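Local coordinates for isoprenyl transferase (Campylobacter jejuni, PDB 3UGS), which probably catalyses the magnesium-dependent condensation of isopentenyl diphosphate with allylic pyrophosphates, as an undecaprenyl diphosphate synthase, at residues H9-D15 against V169-V175. Sequence-based numbering, arbitrary orientation.
With FFT ((2Z,6Z)-3,7,11-trimethyldodeca-2,6,10-trien-1-yl dihydrogen phosphate), chain C.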
loop_
_atom_site.group_PDB
_atom_site.type_symbol
_atom_site.label_atom_id
_atom_site.label_comp_id
_atom_site.label_asym_id
_atom_site.label_seq_id
_atom_site.Cartn_x
_atom_site.Cartn_y
_atom_site.Cartn_z
ATOM N N HIS A 9 2.262 0.291 16.116
ATOM C CA HIS A 9 2.037 1.402 15.177
ATOM C C HIS A 9 0.718 1.258 14.514
ATOM O O HIS A 9 0.500 0.401 13.696
ATOM C CB HIS A 9 3.140 1.483 14.144
ATOM C CG HIS A 9 3.092 2.699 13.281
ATOM N ND1 HIS A 9 3.976 2.898 12.268
ATOM C CD2 HIS A 9 2.249 3.780 13.272
ATOM C CE1 HIS A 9 3.716 4.072 11.657
ATOM N NE2 HIS A 9 2.654 4.615 12.263
ATOM N N LEU A 10 -0.162 2.140 14.922
ATOM C CA LEU A 10 -1.501 2.242 14.385
ATOM C C LEU A 10 -1.593 3.453 13.478
ATOM O O LEU A 10 -1.247 4.574 13.884
ATOM C CB LEU A 10 -2.510 2.356 15.510
ATOM C CG LEU A 10 -3.978 2.574 15.106
ATOM C CD1 LEU A 10 -4.558 1.445 14.264
ATOM C CD2 LEU A 10 -4.814 2.783 16.369
ATOM N N ALA A 11 -2.046 3.216 12.257
ATOM C CA ALA A 11 -2.283 4.306 11.292
ATOM C C ALA A 11 -3.772 4.439 10.982
ATOM O O ALA A 11 -4.511 3.444 10.831
ATOM C CB ALA A 11 -1.490 4.117 10.010
ATOM N N VAL A 12 -4.185 5.699 10.857
ATOM C CA VAL A 12 -5.573 6.035 10.663
ATOM C C VAL A 12 -5.782 7.078 9.595
ATOM O O VAL A 12 -5.135 8.142 9.577
ATOM C CB VAL A 12 -6.208 6.540 11.973
ATOM C CG1 VAL A 12 -7.641 6.988 11.731
ATOM C CG2 VAL A 12 -6.153 5.460 13.042
ATOM N N VAL A 13 -6.705 6.762 8.713
ATOM C CA VAL A 13 -7.175 7.695 7.720
ATOM C C VAL A 13 -8.684 7.651 7.641
ATOM O O VAL A 13 -9.312 6.599 7.652
ATOM C CB VAL A 13 -6.593 7.479 6.315
ATOM C CG1 VAL A 13 -6.906 6.081 5.810
ATOM C CG2 VAL A 13 -7.165 8.553 5.353
ATOM N N MET A 14 -9.262 8.830 7.551
ATOM C CA MET A 14 -10.737 8.953 7.442
ATOM C C MET A 14 -11.115 9.426 6.053
ATOM O O MET A 14 -10.339 10.051 5.372
ATOM C CB MET A 14 -11.280 9.905 8.495
ATOM C CG MET A 14 -10.703 9.612 9.875
ATOM S SD MET A 14 -10.476 11.109 10.849
ATOM C CE MET A 14 -9.679 10.444 12.314
ATOM N N ASP A 15 -12.310 9.086 5.637
ATOM C CA ASP A 15 -12.824 9.576 4.361
ATOM C C ASP A 15 -12.560 11.065 4.235
ATOM O O ASP A 15 -12.864 11.865 5.092
ATOM C CB ASP A 15 -14.303 9.337 4.198
ATOM C CG ASP A 15 -14.618 7.943 3.738
ATOM O OD1 ASP A 15 -15.788 7.743 3.349
ATOM O OD2 ASP A 15 -13.718 7.057 3.756
ATOM N N VAL A 169 3.979 -0.056 9.800
ATOM C CA VAL A 169 2.580 0.002 10.232
ATOM C C VAL A 169 2.133 -1.431 10.488
ATOM O O VAL A 169 2.302 -2.322 9.670
ATOM C CB VAL A 169 1.644 0.647 9.179
ATOM C CG1 VAL A 169 0.171 0.384 9.519
ATOM C CG2 VAL A 169 1.965 2.136 9.006
ATOM N N ASP A 170 1.611 -1.646 11.666
ATOM C CA ASP A 170 1.006 -2.959 12.040
ATOM C C ASP A 170 -0.426 -3.048 11.637
ATOM O O ASP A 170 -0.872 -4.026 11.038
ATOM C CB ASP A 170 1.132 -3.193 13.529
ATOM C CG ASP A 170 2.601 -3.171 13.970
ATOM O OD1 ASP A 170 3.416 -3.991 13.430
ATOM O OD2 ASP A 170 2.940 -2.325 14.833
ATOM N N LEU A 171 -1.134 -1.976 11.965
ATOM C CA LEU A 171 -2.560 -1.805 11.581
ATOM C C LEU A 171 -2.885 -0.484 10.891
ATOM O O LEU A 171 -2.668 0.598 11.416
ATOM C CB LEU A 171 -3.481 -1.983 12.776
ATOM C CG LEU A 171 -4.958 -1.988 12.391
ATOM C CD1 LEU A 171 -5.296 -3.104 11.417
ATOM C CD2 LEU A 171 -5.850 -2.077 13.613
ATOM N N MET A 172 -3.420 -0.628 9.699
ATOM C CA MET A 172 -3.950 0.485 8.905
ATOM C C MET A 172 -5.482 0.456 8.957
ATOM O O MET A 172 -6.131 -0.369 8.336
ATOM C CB MET A 172 -3.459 0.443 7.460
ATOM C CG MET A 172 -4.043 1.511 6.550
ATOM S SD MET A 172 -3.533 3.185 6.965
ATOM C CE MET A 172 -1.924 3.360 6.238
ATOM N N LEU A 173 -6.014 1.414 9.692
ATOM C CA LEU A 173 -7.442 1.586 9.875
ATOM C C LEU A 173 -8.026 2.727 9.016
ATOM O O LEU A 173 -7.684 3.890 9.128
ATOM C CB LEU A 173 -7.763 1.799 11.356
ATOM C CG LEU A 173 -9.230 2.048 11.739
ATOM C CD1 LEU A 173 -10.075 0.771 11.717
ATOM C CD2 LEU A 173 -9.264 2.666 13.125
ATOM N N ARG A 174 -8.907 2.346 8.123
ATOM C CA ARG A 174 -9.695 3.313 7.346
ATOM C C ARG A 174 -11.051 3.514 8.046
ATOM O O ARG A 174 -11.782 2.574 8.297
ATOM C CB ARG A 174 -9.898 2.861 5.895
ATOM C CG ARG A 174 -11.088 3.505 5.189
ATOM C CD ARG A 174 -10.879 4.992 4.839
ATOM N NE ARG A 174 -9.837 5.191 3.816
ATOM C CZ ARG A 174 -9.696 6.274 3.053
ATOM N NH1 ARG A 174 -10.501 7.314 3.191
ATOM N NH2 ARG A 174 -8.729 6.330 2.153
ATOM N N VAL A 175 -11.340 4.745 8.413
ATOM C CA VAL A 175 -12.668 5.089 8.906
ATOM C C VAL A 175 -13.422 5.895 7.848
ATOM O O VAL A 175 -13.190 7.077 7.618
ATOM C CB VAL A 175 -12.635 5.883 10.205
ATOM C CG1 VAL A 175 -14.056 6.027 10.739
ATOM C CG2 VAL A 175 -11.728 5.200 11.228
HETATM O O3 FFT C . -9.097 8.257 0.157
HETATM P P FFT C . -9.767 9.569 0.466
HETATM O O1 FFT C . -10.706 9.490 1.631
HETATM O O2 FFT C . -10.286 10.223 -0.801
HETATM O O FFT C . -8.636 10.605 0.994
HETATM C C14 FFT C . -8.031 10.444 2.294
HETATM C C13 FFT C . -6.866 11.391 2.475
HETATM C C11 FFT C . -6.795 12.263 3.475
HETATM C C12 FFT C . -5.633 13.174 3.596
HETATM C C10 FFT C . -7.827 12.299 4.570
HETATM C C9 FFT C . -8.435 13.661 4.735
HETATM C C8 FFT C . -9.670 13.563 5.612
HETATM C C6 FFT C . -9.722 14.143 6.827
HETATM C C7 FFT C . -10.961 14.070 7.688
HETATM C C5 FFT C . -8.521 14.890 7.338
HETATM C C4 FFT C . -9.053 15.991 8.225
HETATM C C3 FFT C . -8.007 17.036 8.526
HETATM C C1 FFT C . -8.198 17.876 9.573
HETATM C C2 FFT C . -9.447 17.766 10.433
HETATM C C FFT C . -7.141 18.919 9.872
#
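Two bends in the side chain of Arg174, at chi2 (72°) and chi3 (67°), turn its guanidinium over Val13 toward the ligand, and Val13 CG1 covers one face of the group, 3.7 Å from NE. Val13 CG1 sits between the backbone N and carbonyl carbon (chi1 58°), leaving CG2 to face the bound farnesyl monophosphate at its C14. Two guanidinium nitrogens share in gripping the phosphate with Gly16, Arg180 and Ser182: Arg174 NH1 gives a hydrogen bond to ligand O1 (2.7 Å) and Arg174 NH2 one to O3 (2.8 Å), NH2 also bonding the carbonyl of Arg180. Asp15, by similarity catalytic and magnesium-binding, meets NH1 through OD2 in a salt bridge whose hydrogen bond is weak (3.3 Å), its carboxylate plane steeply inclined to the guanidinium; the backbone N-H groups of Asn177 and Ala178 also hold this carboxylate. Strands 9-14 and 171-175 are parallel neighbours inside the six-stranded sheet of the cis-prenyltransferase fold, and their C-terminal ends carry this site. Backbone bonds such as Ala11 N to Leu171 O (2.8 Å) join them. Leu10 and Leu171 lie side by side (CD1 to CD2 3.8 Å), Leu171 against Ile212 of helix 206-218, whereas Ala11 CB meets Met172 SD on the other face. Val169 CG2 makes a CH-pi contact over the His9 ring, whose NE2 is hydrogen-bonded to Ser55 OG, and Asp170 OD2 accepts His9 N (3.0 Å) through its anti lone pair and also Lys8 N.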